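Local coordinates for protein CG14216 (Drosophila melanogaster, PDB 3P9Y) that probably dephosphorylates phosphoserine in the C-terminal domain of RNA polymerase II, acting in RNA processing and termination, at residues A156-D161 with E185-V190. The protein carries 2 engineered substitutions. Residues are numbered along the deposited sequence; the frame is centred on the assembly and turned at random.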
loop_
_atom_site.group_PDB
_atom_site.type_symbol
_atom_site.label_atom_id
_atom_site.label_comp_id
_atom_site.label_asym_id
_atom_site.label_seq_id
_atom_site.Cartn_x
_atom_site.Cartn_y
_atom_site.Cartn_z
ATOM N N ALA A 156 1.834 -8.084 -4.122
ATOM C CA ALA A 156 2.172 -8.287 -2.723
ATOM C C ALA A 156 3.390 -9.192 -2.622
ATOM O O ALA A 156 4.278 -8.952 -1.818
ATOM C CB ALA A 156 0.995 -8.877 -1.967
ATOM N N PHE A 157 3.428 -10.231 -3.448
ATOM C CA PHE A 157 4.585 -11.114 -3.508
ATOM C C PHE A 157 5.838 -10.336 -3.900
ATOM O O PHE A 157 6.889 -10.508 -3.298
ATOM C CB PHE A 157 4.360 -12.235 -4.529
ATOM C CG PHE A 157 3.701 -13.462 -3.958
ATOM C CD1 PHE A 157 4.470 -14.495 -3.424
ATOM C CD2 PHE A 157 2.321 -13.597 -3.975
ATOM C CE1 PHE A 157 3.869 -15.639 -2.903
ATOM C CE2 PHE A 157 1.712 -14.734 -3.462
ATOM C CZ PHE A 157 2.486 -15.759 -2.925
ATOM N N VAL A 158 5.728 -9.493 -4.921
ATOM C CA VAL A 158 6.896 -8.794 -5.452
ATOM C C VAL A 158 7.405 -7.747 -4.467
ATOM O O VAL A 158 8.603 -7.628 -4.231
ATOM C CB VAL A 158 6.583 -8.099 -6.789
ATOM C CG1 VAL A 158 7.809 -7.352 -7.296
ATOM C CG2 VAL A 158 6.108 -9.120 -7.815
ATOM N N ILE A 159 6.485 -6.979 -3.908
ATOM C CA ILE A 159 6.836 -5.960 -2.940
ATOM C C ILE A 159 7.495 -6.613 -1.735
ATOM O O ILE A 159 8.449 -6.077 -1.174
ATOM C CB ILE A 159 5.596 -5.181 -2.500
ATOM C CG1 ILE A 159 5.155 -4.248 -3.630
ATOM C CG2 ILE A 159 5.877 -4.386 -1.234
ATOM C CD1 ILE A 159 3.788 -3.640 -3.418
ATOM N N THR A 160 6.986 -7.775 -1.339
ATOM C CA THR A 160 7.516 -8.460 -0.170
ATOM C C THR A 160 8.930 -8.970 -0.441
ATOM O O THR A 160 9.794 -8.875 0.423
ATOM C CB THR A 160 6.607 -9.620 0.271
ATOM O OG1 THR A 160 5.338 -9.098 0.681
ATOM C CG2 THR A 160 7.230 -10.372 1.434
ATOM N N ASP A 161 9.169 -9.501 -1.636
ATOM C CA ASP A 161 10.521 -9.903 -2.019
ATOM C C ASP A 161 11.469 -8.714 -1.934
ATOM O O ASP A 161 12.608 -8.848 -1.484
ATOM C CB ASP A 161 10.550 -10.465 -3.438
ATOM C CG ASP A 161 9.865 -11.812 -3.550
ATOM O OD1 ASP A 161 9.793 -12.540 -2.537
ATOM O OD2 ASP A 161 9.405 -12.143 -4.659
ATOM N N GLU A 185 17.236 -5.588 -12.377
ATOM C CA GLU A 185 17.834 -6.443 -13.387
ATOM C C GLU A 185 17.313 -7.878 -13.293
ATOM O O GLU A 185 17.129 -8.541 -14.310
ATOM C CB GLU A 185 19.357 -6.428 -13.257
ATOM C CG GLU A 185 19.987 -5.092 -13.653
ATOM C CD GLU A 185 21.505 -5.110 -13.626
ATOM O OE1 GLU A 185 22.095 -6.192 -13.450
ATOM O OE2 GLU A 185 22.112 -4.036 -13.788
ATOM N N ARG A 186 17.065 -8.351 -12.076
ATOM C CA ARG A 186 16.694 -9.747 -11.870
ATOM C C ARG A 186 15.203 -9.980 -12.083
ATOM O O ARG A 186 14.800 -11.017 -12.607
ATOM C CB ARG A 186 17.094 -10.202 -10.465
ATOM C CG ARG A 186 16.918 -11.698 -10.240
ATOM C CD ARG A 186 17.869 -12.221 -9.163
ATOM N NE ARG A 186 17.655 -13.640 -8.869
ATOM C CZ ARG A 186 16.644 -14.099 -8.140
ATOM N NH1 ARG A 186 15.747 -13.251 -7.644
ATOM N NH2 ARG A 186 16.522 -15.400 -7.912
ATOM N N ARG A 187 14.392 -9.009 -11.675
ATOM C CA ARG A 187 12.941 -9.143 -11.707
ATOM C C ARG A 187 12.341 -8.400 -12.907
ATOM O O ARG A 187 11.137 -8.467 -13.156
ATOM C CB ARG A 187 12.345 -8.611 -10.401
ATOM C CG ARG A 187 12.972 -9.209 -9.141
ATOM C CD ARG A 187 12.811 -10.726 -9.107
ATOM N NE ARG A 187 11.413 -11.113 -9.278
ATOM C CZ ARG A 187 10.548 -11.285 -8.280
ATOM N NH1 ARG A 187 10.921 -11.114 -7.015
ATOM N NH2 ARG A 187 9.299 -11.632 -8.548
ATOM N N LYS A 188 13.193 -7.686 -13.638
ATOM C CA LYS A 188 12.787 -6.978 -14.852
ATOM C C LYS A 188 11.664 -5.982 -14.597
ATOM O O LYS A 188 10.713 -5.902 -15.373
ATOM C CB LYS A 188 12.342 -7.974 -15.926
ATOM C CG LYS A 188 13.242 -9.191 -16.059
ATOM C CD LYS A 188 14.658 -8.820 -16.465
ATOM C CE LYS A 188 15.532 -10.067 -16.597
ATOM N NZ LYS A 188 16.939 -9.737 -16.955
ATOM N N ARG A 189 11.769 -5.231 -13.505
ATOM C CA ARG A 189 10.801 -4.184 -13.205
ATOM C C ARG A 189 11.526 -2.908 -12.823
ATOM O O ARG A 189 12.570 -2.946 -12.170
ATOM C CB ARG A 189 9.893 -4.593 -12.049
ATOM C CG ARG A 189 9.021 -5.803 -12.321
ATOM C CD ARG A 189 8.406 -6.296 -11.016
ATOM N NE ARG A 189 7.749 -7.593 -11.158
ATOM C CZ ARG A 189 6.450 -7.751 -11.390
ATOM N NH1 ARG A 189 5.642 -6.697 -11.504
ATOM N NH2 ARG A 189 5.953 -8.975 -11.501
ATOM N N VAL A 190 10.970 -1.776 -13.226
ATOM C CA VAL A 190 11.538 -0.497 -12.855
ATOM C C VAL A 190 11.028 -0.098 -11.474
ATOM O O VAL A 190 9.843 -0.222 -11.169
ATOM C CB VAL A 190 11.187 0.595 -13.878
ATOM C CG1 VAL A 190 11.595 1.957 -13.363
ATOM C CG2 VAL A 190 11.863 0.295 -15.208
HETATM O O HOH W 1 7.381 -12.225 -6.418
#
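A salt bridge between Asp-161 and Arg-187 ties the middle of helix 149-167 to the C-terminal end of helix 172-187, where the chain turns toward the last strand, 192-197. Arg-187 NH1 donates to Asp-161 OD2 over 3.0 Å, with an N-H...O angle of 157°. The oxygen lies close to the guanidinium plane, at its edge. It is met on its anti side, and the two flat groups are turned 52° apart. One water closes the bridge: it donates to Asp-161 OD2 at 2.7 Å and accepts from Arg-187 NH2 at 2.9 Å. NH1 thus holds OD2 directly, and NH2 holds it through the water. The Arg-187 chain folds to get there, bent at chi2 (-59°) and again at chi3. With the guanidinium gone, as in an alanine here, the Asp-161 carboxylate would probably lose its cationic mate and the bridging water one of its anchors.

One turn back on the same helix, Val-158 packs against Arg-189. Its CG2 sits over one face of the guanidinium, toward the rim, 3.7 Å from Arg-189 NH2. Its other methyl, CG1, lies 3.9 Å from Arg-189 CD. The extended Arg-189 chain carries its guanidinium to this valine. Between Arg-187 and Arg-189, Lys-188 has a positive phi, and its NZ donates a hydrogen bond to Glu-185 O. Ala-156 and Thr-160 touch helix 22-32. The salt bridge and the valine-arginine packing join two consecutive helices at the exit to the antiparallel edge strand of the Ssu72 variant of the low-molecular-weight protein tyrosine phosphatase-like fold.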